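Local coordinates for MobB protein homolog (Geobacillus stearothermophilus, PDB 1XJC), which is of uncharacterised function but, as a MobB homologue of the P-loop NTPase clan, probably binds a nucleotide and assists molybdopterin guanine dinucleotide synthesis, at residues N5-V10 / N163-R168; G36-H41 / V100-Y105; R109-V114 / L128-A133; V114-E119 / V134-P139. One frame throughout, in Å; residues are numbered along the deposited sequence.

Interaction 1 of 4, residues N5-V10 / N163-R168; sequences NVWQVV and NEVRTR
W7 and V165 make the apolar heart of this contact. Methyl CG2 of V165 lies over one face of the indole, 4.1 Å from the centroid of its five-membered ring and 23° off the normal, a CH-pi contact displaced toward the rim. That branch reaches the ring while CG1, anti to the backbone N (chi1 175°), turns to the amide of N5, with V165 CG1 3.8 Å from N5 CG. At the far end of the indole, W7 CH2 meets the CB of E164 at 3.8 Å. These contacts seat helix 154-166, the last of the chain, against strand 6-10 of a parallel sheet of the P-loop NTPase kind; L99 and L101 of strand 99-103 and the loop residue P111 also touch W7, and W24 of helix 17-30 packs on V165.

Polar contacts gather at the start of the strand. N5 OD1 sits in the indole plane at the ring edge and takes a weak hydrogen bond from W7 NE1 (3.1 Å, 131°). A bond from N5 ND2 to V165 O, 3.3 Å long, is doubtful, because the placing of this amide nitrogen is less sure.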
loop_
_atom_site.group_PDB
_atom_site.type_symbol
_atom_site.label_atom_id
_atom_site.label_comp_id
_atom_site.label_asym_id
_atom_site.label_seq_id
_atom_site.Cartn_x
_atom_site.Cartn_y
_atom_site.Cartn_z
ATOM N N ASN A 5 5.671 10.402 1.834
ATOM C CA ASN A 5 5.709 9.251 2.716
ATOM C C ASN A 5 4.940 8.143 1.983
ATOM O O ASN A 5 3.731 8.011 2.140
ATOM C CB ASN A 5 5.023 9.599 4.037
ATOM C CG ASN A 5 5.609 8.851 5.199
ATOM O OD1 ASN A 5 5.925 7.666 5.086
ATOM N ND2 ASN A 5 5.747 9.528 6.334
ATOM N N VAL A 6 5.652 7.356 1.184
ATOM C CA VAL A 6 5.046 6.283 0.393
ATOM C C VAL A 6 5.241 4.911 1.019
ATOM O O VAL A 6 6.355 4.555 1.366
ATOM C CB VAL A 6 5.675 6.222 -1.019
ATOM C CG1 VAL A 6 4.991 5.127 -1.862
ATOM C CG2 VAL A 6 5.573 7.600 -1.695
ATOM N N TRP A 7 4.160 4.145 1.153
ATOM C CA TRP A 7 4.241 2.795 1.703
ATOM C C TRP A 7 3.546 1.819 0.766
ATOM O O TRP A 7 2.524 2.146 0.175
ATOM C CB TRP A 7 3.575 2.709 3.083
ATOM C CG TRP A 7 4.427 3.250 4.195
ATOM C CD1 TRP A 7 4.733 4.555 4.432
ATOM C CD2 TRP A 7 5.093 2.483 5.209
ATOM N NE1 TRP A 7 5.556 4.653 5.535
ATOM C CE2 TRP A 7 5.791 3.396 6.030
ATOM C CE3 TRP A 7 5.166 1.115 5.499
ATOM C CZ2 TRP A 7 6.559 2.983 7.132
ATOM C CZ3 TRP A 7 5.929 0.698 6.593
ATOM C CH2 TRP A 7 6.617 1.633 7.396
ATOM N N GLN A 8 4.086 0.612 0.650
ATOM C CA GLN A 8 3.491 -0.376 -0.220
ATOM C C GLN A 8 2.832 -1.525 0.525
ATOM O O GLN A 8 3.247 -1.917 1.623
ATOM C CB GLN A 8 4.543 -0.952 -1.155
ATOM C CG GLN A 8 5.024 -0.006 -2.224
ATOM C CD GLN A 8 6.136 -0.609 -3.042
ATOM O OE1 GLN A 8 5.905 -1.513 -3.862
ATOM N NE2 GLN A 8 7.358 -0.132 -2.822
ATOM N N VAL A 9 1.798 -2.068 -0.097
ATOM C CA VAL A 9 1.073 -3.204 0.439
ATOM C C VAL A 9 1.185 -4.239 -0.670
ATOM O O VAL A 9 0.682 -4.029 -1.779
ATOM C CB VAL A 9 -0.404 -2.849 0.713
ATOM C CG1 VAL A 9 -1.199 -4.133 1.040
ATOM C CG2 VAL A 9 -0.490 -1.850 1.884
ATOM N N VAL A 10 1.886 -5.336 -0.396
ATOM C CA VAL A 10 2.071 -6.380 -1.402
ATOM C C VAL A 10 1.552 -7.742 -0.946
ATOM O O VAL A 10 1.601 -8.077 0.248
ATOM C CB VAL A 10 3.569 -6.524 -1.792
ATOM C CG1 VAL A 10 4.075 -5.209 -2.375
ATOM C CG2 VAL A 10 4.406 -6.908 -0.561
ATOM N N ASN A 163 2.116 4.580 13.593
ATOM C CA ASN A 163 3.279 5.062 14.322
ATOM C C ASN A 163 4.515 4.997 13.422
ATOM O O ASN A 163 5.346 5.911 13.446
ATOM C CB ASN A 163 3.517 4.243 15.597
ATOM C CG ASN A 163 4.729 4.733 16.380
ATOM O OD1 ASN A 163 4.764 5.876 16.847
ATOM N ND2 ASN A 163 5.736 3.874 16.517
ATOM N N GLU A 164 4.632 3.932 12.626
ATOM C CA GLU A 164 5.776 3.792 11.724
ATOM C C GLU A 164 5.793 4.937 10.715
ATOM O O GLU A 164 6.860 5.482 10.403
ATOM C CB GLU A 164 5.756 2.447 10.984
ATOM C CG GLU A 164 6.134 1.257 11.844
ATOM C CD GLU A 164 7.486 1.441 12.535
ATOM O OE1 GLU A 164 8.512 1.504 11.830
ATOM O OE2 GLU A 164 7.521 1.526 13.781
ATOM N N VAL A 165 4.618 5.299 10.201
ATOM C CA VAL A 165 4.528 6.403 9.258
ATOM C C VAL A 165 4.905 7.723 9.961
ATOM O O VAL A 165 5.679 8.515 9.429
ATOM C CB VAL A 165 3.093 6.569 8.692
ATOM C CG1 VAL A 165 3.036 7.819 7.809
ATOM C CG2 VAL A 165 2.673 5.313 7.910
ATOM N N ARG A 166 4.349 7.958 11.148
ATOM C CA ARG A 166 4.628 9.193 11.887
ATOM C C ARG A 166 6.093 9.386 12.240
ATOM O O ARG A 166 6.638 10.480 12.099
ATOM C CB ARG A 166 3.794 9.262 13.166
ATOM C CG ARG A 166 2.462 9.960 12.991
ATOM C CD ARG A 166 1.799 10.202 14.334
ATOM N NE ARG A 166 1.628 8.942 15.041
ATOM C CZ ARG A 166 0.507 8.230 15.053
ATOM N NH1 ARG A 166 -0.571 8.657 14.401
ATOM N NH2 ARG A 166 0.475 7.076 15.701
ATOM N N THR A 167 6.736 8.327 12.712
ATOM C CA THR A 167 8.147 8.412 13.062
ATOM C C THR A 167 8.943 8.408 11.749
ATOM O O THR A 167 10.106 7.997 11.700
ATOM C CB THR A 167 8.550 7.228 13.965
ATOM O OG1 THR A 167 8.296 5.997 13.284
ATOM C CG2 THR A 167 7.734 7.250 15.251
ATOM N N ARG A 168 8.268 8.888 10.703
ATOM C CA ARG A 168 8.764 9.018 9.325
ATOM C C ARG A 168 10.165 8.489 9.102
ATOM O O ARG A 168 10.285 7.495 8.353
ATOM C CB ARG A 168 8.715 10.493 8.895
ATOM C CG ARG A 168 7.499 11.266 9.439
ATOM C CD ARG A 168 6.265 11.225 8.516
ATOM N NE ARG A 168 5.065 11.749 9.193
ATOM C CZ ARG A 168 3.926 12.091 8.582
ATOM N NH1 ARG A 168 3.809 11.973 7.257
ATOM N NH2 ARG A 168 2.896 12.549 9.294
#

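Interaction 2 of 4, residues G36-H41 / V100-Y105; sequences GTVKHH and VLVEGY
Two torsions bring H40 and Y105 together. The imidazole of H40 swings away from its own backbone N (chi1 -156°), while the phenol of Y105 takes the opposite choice, its CG beside the N and anti to the carbonyl carbon (chi1 -58°). The result is an offset edge-to-face pair with ring centroids 5.1 Å apart and the histidine edge directed at the tyrosine face; H40 CD2 leads, 3.5 Å from Y105 CE1. The same phenol is met by V38, whose CG1 approaches Y105 CE2 at 3.8 Å and crosses it at about a right angle.

Behind these rings the backbones run parallel in exact step. L101 N binds G36 O, V38 N binds L101 O, and E103 N gives V38 O the straightest bond of the three, 2.8 Å at 177°. V38 also rests against V102, CB to CG2 4.2 Å, on the face that helix 85-92 covers through L85 and Y92.

On the face bearing T37 and L101, the extended chain of K39 lies across E103, K39 CD 3.6 Å from E103 OE1. Its NZ stays 4.4 Å from that oxygen, too far for a salt bridge. E103 also touches K17 of helix 17-30. Parallel neighbours 35-39 and 99-103, with an acidic residue ending the second beside a probable Walker A lysine, fit the P-loop NTPase fold.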
loop_
_atom_site.group_PDB
_atom_site.type_symbol
_atom_site.label_atom_id
_atom_site.label_comp_id
_atom_site.label_asym_id
_atom_site.label_seq_id
_atom_site.Cartn_x
_atom_site.Cartn_y
_atom_site.Cartn_z
ATOM N N GLY A 36 -3.279 9.467 -0.372
ATOM C CA GLY A 36 -3.400 9.107 -1.773
ATOM C C GLY A 36 -3.242 7.597 -1.858
ATOM O O GLY A 36 -2.546 7.021 -1.025
ATOM N N THR A 37 -3.911 6.934 -2.801
ATOM C CA THR A 37 -3.720 5.491 -2.962
ATOM C C THR A 37 -3.461 5.192 -4.433
ATOM O O THR A 37 -3.912 5.933 -5.304
ATOM C CB THR A 37 -4.947 4.647 -2.501
ATOM O OG1 THR A 37 -6.103 5.002 -3.273
ATOM C CG2 THR A 37 -5.230 4.882 -1.007
ATOM N N VAL A 38 -2.714 4.121 -4.691
ATOM C CA VAL A 38 -2.400 3.669 -6.052
ATOM C C VAL A 38 -2.575 2.153 -6.049
ATOM O O VAL A 38 -2.069 1.456 -5.159
ATOM C CB VAL A 38 -0.919 4.014 -6.479
ATOM C CG1 VAL A 38 -0.681 3.624 -7.937
ATOM C CG2 VAL A 38 -0.634 5.513 -6.283
ATOM N N LYS A 39 -3.325 1.641 -7.017
ATOM C CA LYS A 39 -3.546 0.203 -7.133
ATOM C C LYS A 39 -3.338 -0.204 -8.583
ATOM O O LYS A 39 -3.796 0.486 -9.505
ATOM C CB LYS A 39 -4.974 -0.180 -6.720
ATOM C CG LYS A 39 -5.349 0.218 -5.302
ATOM C CD LYS A 39 -6.784 -0.198 -4.960
ATOM C CE LYS A 39 -7.185 0.320 -3.578
ATOM N NZ LYS A 39 -8.579 -0.033 -3.185
ATOM N N HIS A 40 -2.648 -1.323 -8.781
ATOM C CA HIS A 40 -2.408 -1.839 -10.118
ATOM C C HIS A 40 -3.599 -2.734 -10.467
ATOM O O HIS A 40 -3.790 -3.790 -9.866
ATOM C CB HIS A 40 -1.093 -2.615 -10.146
ATOM C CG HIS A 40 -0.475 -2.699 -11.505
ATOM N ND1 HIS A 40 -0.882 -3.609 -12.456
ATOM C CD2 HIS A 40 0.495 -1.954 -12.087
ATOM C CE1 HIS A 40 -0.191 -3.421 -13.566
ATOM N NE2 HIS A 40 0.651 -2.422 -13.369
ATOM N N HIS A 41 -4.396 -2.272 -11.433
ATOM C CA HIS A 41 -5.621 -2.919 -11.921
ATOM C C HIS A 41 -6.029 -4.235 -11.295
ATOM O O HIS A 41 -7.152 -4.696 -11.516
ATOM C CB HIS A 41 -5.578 -3.094 -13.445
ATOM C CG HIS A 41 -4.686 -4.204 -13.910
ATOM N ND1 HIS A 41 -3.315 -4.165 -13.783
ATOM C CD2 HIS A 41 -4.973 -5.377 -14.526
ATOM C CE1 HIS A 41 -2.794 -5.263 -14.302
ATOM N NE2 HIS A 41 -3.779 -6.016 -14.759
ATOM N N VAL A 100 0.951 8.066 1.083
ATOM C CA VAL A 100 0.525 7.443 -0.162
ATOM C C VAL A 100 0.664 5.939 0.040
ATOM O O VAL A 100 1.761 5.441 0.325
ATOM C CB VAL A 100 1.407 7.860 -1.385
ATOM C CG1 VAL A 100 0.879 7.178 -2.660
ATOM C CG2 VAL A 100 1.367 9.378 -1.554
ATOM N N LEU A 101 -0.452 5.227 -0.075
ATOM C CA LEU A 101 -0.434 3.786 0.075
ATOM C C LEU A 101 -0.517 3.187 -1.309
ATOM O O LEU A 101 -1.468 3.450 -2.068
ATOM C CB LEU A 101 -1.613 3.306 0.926
ATOM C CG LEU A 101 -1.508 3.821 2.364
ATOM C CD1 LEU A 101 -2.792 3.479 3.117
ATOM C CD2 LEU A 101 -0.284 3.177 3.066
ATOM N N VAL A 102 0.477 2.369 -1.619
ATOM C CA VAL A 102 0.591 1.730 -2.913
ATOM C C VAL A 102 0.383 0.229 -2.818
ATOM O O VAL A 102 1.106 -0.461 -2.085
ATOM C CB VAL A 102 1.998 1.992 -3.498
ATOM C CG1 VAL A 102 2.176 1.228 -4.792
ATOM C CG2 VAL A 102 2.212 3.495 -3.691
ATOM N N GLU A 103 -0.595 -0.276 -3.566
ATOM C CA GLU A 103 -0.871 -1.702 -3.586
ATOM C C GLU A 103 -0.213 -2.319 -4.826
ATOM O O GLU A 103 -0.607 -2.031 -5.956
ATOM C CB GLU A 103 -2.381 -1.936 -3.609
ATOM C CG GLU A 103 -2.793 -3.294 -3.071
ATOM C CD GLU A 103 -4.270 -3.592 -3.250
ATOM O OE1 GLU A 103 -5.119 -2.705 -3.022
ATOM O OE2 GLU A 103 -4.583 -4.734 -3.609
ATOM N N GLY A 104 0.805 -3.153 -4.621
ATOM C CA GLY A 104 1.491 -3.772 -5.742
ATOM C C GLY A 104 2.837 -3.126 -6.050
ATOM O O GLY A 104 3.457 -2.543 -5.161
ATOM N N TYR A 105 3.285 -3.230 -7.306
ATOM C CA TYR A 105 4.571 -2.661 -7.747
ATOM C C TYR A 105 5.679 -3.207 -6.839
ATOM O O TYR A 105 6.600 -2.473 -6.437
ATOM C CB TYR A 105 4.537 -1.131 -7.641
ATOM C CG TYR A 105 3.432 -0.473 -8.443
ATOM C CD1 TYR A 105 3.597 -0.178 -9.799
ATOM C CD2 TYR A 105 2.205 -0.190 -7.854
ATOM C CE1 TYR A 105 2.547 0.386 -10.545
ATOM C CE2 TYR A 105 1.166 0.366 -8.580
ATOM C CZ TYR A 105 1.338 0.650 -9.925
ATOM O OH TYR A 105 0.274 1.176 -10.628
#

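Interaction 3 of 4, residues R109-V114 / L128-A133; sequences RHPKVV and LANIRA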
loop_
_atom_site.group_PDB
_atom_site.type_symbol
_atom_site.label_atom_id
_atom_site.label_comp_id
_atom_site.label_asym_id
_atom_site.label_seq_id
_atom_site.Cartn_x
_atom_site.Cartn_y
_atom_site.Cartn_z
ATOM N N ARG A 109 11.050 0.021 -4.254
ATOM C CA ARG A 109 11.705 -0.114 -2.958
ATOM C C ARG A 109 11.219 0.707 -1.754
ATOM O O ARG A 109 11.990 0.956 -0.822
ATOM C CB ARG A 109 13.211 0.096 -3.170
ATOM C CG ARG A 109 13.815 -0.900 -4.176
ATOM C CD ARG A 109 15.272 -0.587 -4.492
ATOM N NE ARG A 109 16.136 -0.780 -3.331
ATOM C CZ ARG A 109 16.593 -1.961 -2.930
ATOM N NH1 ARG A 109 16.277 -3.062 -3.605
ATOM N NH2 ARG A 109 17.354 -2.047 -1.847
ATOM N N HIS A 110 9.947 1.105 -1.766
ATOM C CA HIS A 110 9.364 1.873 -0.662
ATOM C C HIS A 110 9.126 0.917 0.518
ATOM O O HIS A 110 9.013 -0.288 0.322
ATOM C CB HIS A 110 8.033 2.492 -1.125
ATOM C CG HIS A 110 8.167 3.348 -2.353
ATOM N ND1 HIS A 110 8.794 4.581 -2.339
ATOM C CD2 HIS A 110 7.812 3.120 -3.643
ATOM C CE1 HIS A 110 8.819 5.071 -3.567
ATOM N NE2 HIS A 110 8.231 4.207 -4.376
ATOM N N PRO A 111 9.069 1.431 1.755
ATOM C CA PRO A 111 8.835 0.486 2.858
ATOM C C PRO A 111 7.522 -0.242 2.591
ATOM O O PRO A 111 6.542 0.371 2.170
ATOM C CB PRO A 111 8.781 1.390 4.094
ATOM C CG PRO A 111 8.361 2.725 3.533
ATOM C CD PRO A 111 9.187 2.806 2.261
ATOM N N LYS A 112 7.506 -1.546 2.823
ATOM C CA LYS A 112 6.303 -2.311 2.534
ATOM C C LYS A 112 5.830 -3.303 3.574
ATOM O O LYS A 112 6.606 -3.815 4.411
ATOM C CB LYS A 112 6.479 -3.050 1.203
ATOM C CG LYS A 112 7.777 -3.845 1.073
ATOM C CD LYS A 112 7.890 -4.540 -0.301
ATOM C CE LYS A 112 7.890 -3.538 -1.475
ATOM N NZ LYS A 112 9.144 -2.710 -1.629
ATOM N N VAL A 113 4.530 -3.556 3.526
ATOM C CA VAL A 113 3.924 -4.533 4.403
ATOM C C VAL A 113 3.599 -5.701 3.471
ATOM O O VAL A 113 3.002 -5.513 2.412
ATOM C CB VAL A 113 2.627 -4.008 5.037
ATOM C CG1 VAL A 113 1.969 -5.140 5.868
ATOM C CG2 VAL A 113 2.935 -2.774 5.910
ATOM N N VAL A 114 4.010 -6.902 3.851
ATOM C CA VAL A 114 3.764 -8.063 3.017
ATOM C C VAL A 114 2.636 -8.904 3.628
ATOM O O VAL A 114 2.677 -9.241 4.824
ATOM C CB VAL A 114 5.051 -8.930 2.898
ATOM C CG1 VAL A 114 4.773 -10.161 2.024
ATOM C CG2 VAL A 114 6.213 -8.095 2.315
ATOM N N LEU A 128 11.771 -9.554 -1.232
ATOM C CA LEU A 128 11.506 -8.190 -1.669
ATOM C C LEU A 128 12.289 -7.208 -0.811
ATOM O O LEU A 128 12.773 -7.549 0.277
ATOM C CB LEU A 128 10.015 -7.872 -1.600
ATOM C CG LEU A 128 9.129 -8.705 -2.525
ATOM C CD1 LEU A 128 7.668 -8.358 -2.282
ATOM C CD2 LEU A 128 9.508 -8.431 -3.986
ATOM N N ALA A 129 12.401 -5.982 -1.309
ATOM C CA ALA A 129 13.144 -4.944 -0.622
ATOM C C ALA A 129 12.349 -4.113 0.375
ATOM O O ALA A 129 11.154 -3.851 0.194
ATOM C CB ALA A 129 13.788 -4.000 -1.656
ATOM N N ASN A 130 13.028 -3.722 1.448
ATOM C CA ASN A 130 12.435 -2.833 2.434
ATOM C C ASN A 130 11.168 -3.354 3.149
ATOM O O ASN A 130 10.291 -2.567 3.500
ATOM C CB ASN A 130 12.121 -1.504 1.729
ATOM C CG ASN A 130 12.393 -0.289 2.603
ATOM O OD1 ASN A 130 12.639 -0.409 3.798
ATOM N ND2 ASN A 130 12.344 0.900 1.997
ATOM N N ILE A 131 11.063 -4.660 3.359
ATOM C CA ILE A 131 9.897 -5.208 4.064
ATOM C C ILE A 131 9.930 -4.735 5.520
ATOM O O ILE A 131 10.934 -4.921 6.199
ATOM C CB ILE A 131 9.905 -6.764 4.058
ATOM C CG1 ILE A 131 9.697 -7.272 2.628
ATOM C CG2 ILE A 131 8.777 -7.323 4.969
ATOM C CD1 ILE A 131 9.942 -8.781 2.500
ATOM N N ARG A 132 8.849 -4.124 6.000
ATOM C CA ARG A 132 8.810 -3.656 7.385
ATOM C C ARG A 132 7.951 -4.530 8.304
ATOM O O ARG A 132 8.144 -4.540 9.523
ATOM C CB ARG A 132 8.296 -2.213 7.454
ATOM C CG ARG A 132 9.106 -1.206 6.626
ATOM C CD ARG A 132 10.578 -1.216 7.062
ATOM N NE ARG A 132 11.391 -0.256 6.317
ATOM C CZ ARG A 132 11.402 1.055 6.552
ATOM N NH1 ARG A 132 10.645 1.558 7.515
ATOM N NH2 ARG A 132 12.165 1.864 5.817
ATOM N N ALA A 133 6.994 -5.247 7.733
ATOM C CA ALA A 133 6.108 -6.090 8.529
ATOM C C ALA A 133 5.408 -7.060 7.626
ATOM O O ALA A 133 5.334 -6.847 6.408
ATOM C CB ALA A 133 5.059 -5.239 9.270
#
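K112 reaches across to A129, in the loop that leads into the second strand of a beta-alpha-beta crossover, strand 112-116, helix 119-125 and strand 131-136. From CB its chain starts between the backbone N and the carbonyl carbon (chi1 50°). CG then passes 3.5 Å from A129 O, and CD lies beside both that oxygen and L128 CB. Bends at chi3 and chi4 keep CE near A129 O and carry NZ to 2.9 Å from it. The ammonium also binds H110 O and E108 O, so three backbone carbonyls hold this buried charge.

Its backbone begins the parallel pairing: K112 N donates to N130 O, and K112 O accepts from R132 N. A beta bulge follows, since V113 pairs with A133 rather than R132, and V114 N bonds A133 O. On the side facing helix 119-125, CG2 of V114 packs against I131 CG1 at 3.6 Å, and W122 of that helix touches both.

Near the strand starts, R109 lays one face of its guanidinium on A129 CB, while P111 CB sits over the centre of the R132 guanidinium, 3.6 Å from CZ. At the edge of that group N130 OD1 accepts from NE at 2.8 Å, and more weakly from NH2, which fixes its rotation. The other arm of this amide, N130 ND2, donates almost straight (172°) to R109 O, which lies in the amide plane.

Interaction 4 of 4, residues V114-E119 / V134-P139; sequences VLVRSE and VIAWEP
W137 turns one face of its indole to R117, whose CB stands over the centre of the ring system, 3.7 Å above the plane. The backbone shares this face: R117 CA is 3.6 Å from the centroid of the five-membered ring and only 10° off its normal, a CH-pi contact, and CG continues outward to W137 CE2 at 3.5 Å. The aliphatic part of the arginine thus runs alongside the indole, pointing the same way, whereas its guanidinium plane stands 83° to the ring, so the two flat groups do not stack. D121 of helix 119-125 is salt-bridged to that guanidinium and gives its backbone N to OG of the N-cap S118, while W137 NE1 makes a weak hydrogen bond to S15 O in the probable P-loop.

Behind the aromatic contact, strands 112-116 and 131-136 pair in parallel through I135 N to V114 O, V116 N to I135 O, and W137 N to V116 O at 3.1 Å. With CG1 of V116 anti to the carbonyl carbon (chi1 -58°), CG2 falls between the backbone N and that carbon, which sets this methyl against A136 CB at 3.3 Å, tighter than usual, and V134 CG1 at 3.8 Å. W122 of helix 119-125 packs over V116 and V134. On the other face, L115 CD2 meets I135 CB at 4.1 Å.

Beyond the strands, E138 OE2 receives a weak bond from E119 N, 3.4 Å long, so the contact appears to pass from apolar packing to a weak polar link that the helix start may favour.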
loop_
_atom_site.group_PDB
_atom_site.type_symbol
_atom_site.label_atom_id
_atom_site.label_comp_id
_atom_site.label_asym_id
_atom_site.label_seq_id
_atom_site.Cartn_x
_atom_site.Cartn_y
_atom_site.Cartn_z
ATOM N N VAL A 114 4.010 -6.902 3.851
ATOM C CA VAL A 114 3.764 -8.063 3.017
ATOM C C VAL A 114 2.636 -8.904 3.628
ATOM O O VAL A 114 2.677 -9.241 4.824
ATOM C CB VAL A 114 5.051 -8.930 2.898
ATOM C CG1 VAL A 114 4.773 -10.161 2.024
ATOM C CG2 VAL A 114 6.213 -8.095 2.315
ATOM N N LEU A 115 1.625 -9.210 2.818
ATOM C CA LEU A 115 0.502 -10.029 3.256
ATOM C C LEU A 115 0.686 -11.423 2.662
ATOM O O LEU A 115 0.942 -11.578 1.453
ATOM C CB LEU A 115 -0.828 -9.416 2.808
ATOM C CG LEU A 115 -1.216 -8.233 3.706
ATOM C CD1 LEU A 115 -1.203 -6.971 2.904
ATOM C CD2 LEU A 115 -2.589 -8.471 4.337
ATOM N N VAL A 116 0.579 -12.438 3.513
ATOM C CA VAL A 116 0.777 -13.806 3.062
ATOM C C VAL A 116 -0.306 -14.747 3.569
ATOM O O VAL A 116 -0.698 -14.688 4.737
ATOM C CB VAL A 116 2.173 -14.352 3.519
ATOM C CG1 VAL A 116 3.305 -13.448 2.973
ATOM C CG2 VAL A 116 2.251 -14.413 5.024
ATOM N N ARG A 117 -0.776 -15.622 2.684
ATOM C CA ARG A 117 -1.800 -16.595 3.055
ATOM C C ARG A 117 -1.147 -17.853 3.613
ATOM O O ARG A 117 -1.760 -18.608 4.373
ATOM C CB ARG A 117 -2.623 -16.993 1.825
ATOM C CG ARG A 117 -3.222 -15.817 1.069
ATOM C CD ARG A 117 -3.649 -16.247 -0.334
ATOM N NE ARG A 117 -2.507 -16.733 -1.116
ATOM C CZ ARG A 117 -2.543 -16.998 -2.423
ATOM N NH1 ARG A 117 -3.668 -16.826 -3.119
ATOM N NH2 ARG A 117 -1.451 -17.436 -3.036
ATOM N N SER A 118 0.117 -18.050 3.263
ATOM C CA SER A 118 0.812 -19.272 3.648
ATOM C C SER A 118 2.328 -19.136 3.663
ATOM O O SER A 118 2.885 -18.119 3.249
ATOM C CB SER A 118 0.459 -20.348 2.630
ATOM O OG SER A 118 0.853 -19.900 1.336
ATOM N N GLU A 119 2.987 -20.196 4.115
ATOM C CA GLU A 119 4.437 -20.226 4.154
ATOM C C GLU A 119 4.918 -20.165 2.706
ATOM O O GLU A 119 5.938 -19.544 2.412
ATOM C CB GLU A 119 4.915 -21.513 4.839
ATOM C CG GLU A 119 6.421 -21.749 4.795
ATOM C CD GLU A 119 7.227 -20.566 5.307
ATOM O OE1 GLU A 119 6.827 -19.962 6.326
ATOM O OE2 GLU A 119 8.274 -20.251 4.692
ATOM N N VAL A 134 4.895 -8.119 8.245
ATOM C CA VAL A 134 4.164 -9.179 7.572
ATOM C C VAL A 134 2.844 -9.360 8.309
ATOM O O VAL A 134 2.812 -9.339 9.547
ATOM C CB VAL A 134 4.916 -10.537 7.648
ATOM C CG1 VAL A 134 4.109 -11.629 6.892
ATOM C CG2 VAL A 134 6.337 -10.402 7.059
ATOM N N ILE A 135 1.756 -9.503 7.555
ATOM C CA ILE A 135 0.447 -9.754 8.137
ATOM C C ILE A 135 0.049 -11.062 7.457
ATOM O O ILE A 135 0.012 -11.144 6.227
ATOM C CB ILE A 135 -0.538 -8.604 7.837
ATOM C CG1 ILE A 135 -0.034 -7.314 8.511
ATOM C CG2 ILE A 135 -1.944 -8.980 8.319
ATOM C CD1 ILE A 135 -0.881 -6.045 8.231
ATOM N N ALA A 136 -0.241 -12.090 8.253
ATOM C CA ALA A 136 -0.511 -13.406 7.687
ATOM C C ALA A 136 -1.746 -14.135 8.166
ATOM O O ALA A 136 -2.323 -13.791 9.198
ATOM C CB ALA A 136 0.705 -14.295 7.930
ATOM N N TRP A 137 -2.116 -15.171 7.413
ATOM C CA TRP A 137 -3.273 -16.013 7.736
ATOM C C TRP A 137 -2.874 -17.024 8.812
ATOM O O TRP A 137 -3.712 -17.490 9.571
ATOM C CB TRP A 137 -3.711 -16.835 6.526
ATOM C CG TRP A 137 -4.465 -16.167 5.435
ATOM C CD1 TRP A 137 -4.396 -14.860 5.043
ATOM C CD2 TRP A 137 -5.297 -16.829 4.480
ATOM N NE1 TRP A 137 -5.130 -14.670 3.885
ATOM C CE2 TRP A 137 -5.690 -15.866 3.520
ATOM C CE3 TRP A 137 -5.744 -18.150 4.337
ATOM C CZ2 TRP A 137 -6.510 -16.186 2.433
ATOM C CZ3 TRP A 137 -6.561 -18.465 3.253
ATOM C CH2 TRP A 137 -6.934 -17.483 2.316
ATOM N N GLU A 138 -1.595 -17.389 8.824
ATOM C CA GLU A 138 -1.065 -18.376 9.770
ATOM C C GLU A 138 0.369 -18.027 10.136
ATOM O O GLU A 138 0.979 -17.180 9.492
ATOM C CB GLU A 138 -1.088 -19.775 9.144
ATOM C CG GLU A 138 -0.477 -19.840 7.744
ATOM C CD GLU A 138 -0.058 -21.250 7.348
ATOM O OE1 GLU A 138 -0.652 -22.217 7.880
ATOM O OE2 GLU A 138 0.861 -21.392 6.499
ATOM N N PRO A 139 0.926 -18.671 11.182
ATOM C CA PRO A 139 2.304 -18.407 11.614
ATOM C C PRO A 139 3.293 -18.897 10.552
ATOM O O PRO A 139 2.974 -19.810 9.792
ATOM C CB PRO A 139 2.411 -19.184 12.920
ATOM C CG PRO A 139 1.493 -20.360 12.678
ATOM C CD PRO A 139 0.297 -19.708 12.023
#

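All four contacts belong to one parallel sheet. Interaction 1 sets the C-terminal helix against its strand 6-10, whereas the other three pair neighbouring strands: interaction 2 on one side of strand 6-10, interactions 3 and 4 on the other. Strand 6-10 bonds directly to both sides, W7 and V9 to V102, Q8 to P111 and V113. Interactions 3 and 4 share V114 and follow the same two strands from their beginning to their end. Buried valines, leucines and isoleucines line the strand pairs throughout, while charged and aromatic groups collect at more exposed ends: H40 with Y105 in interaction 2, R109 in interaction 3, W137 in interaction 4. Interaction 3 differs in its buried lysine, held by carbonyls.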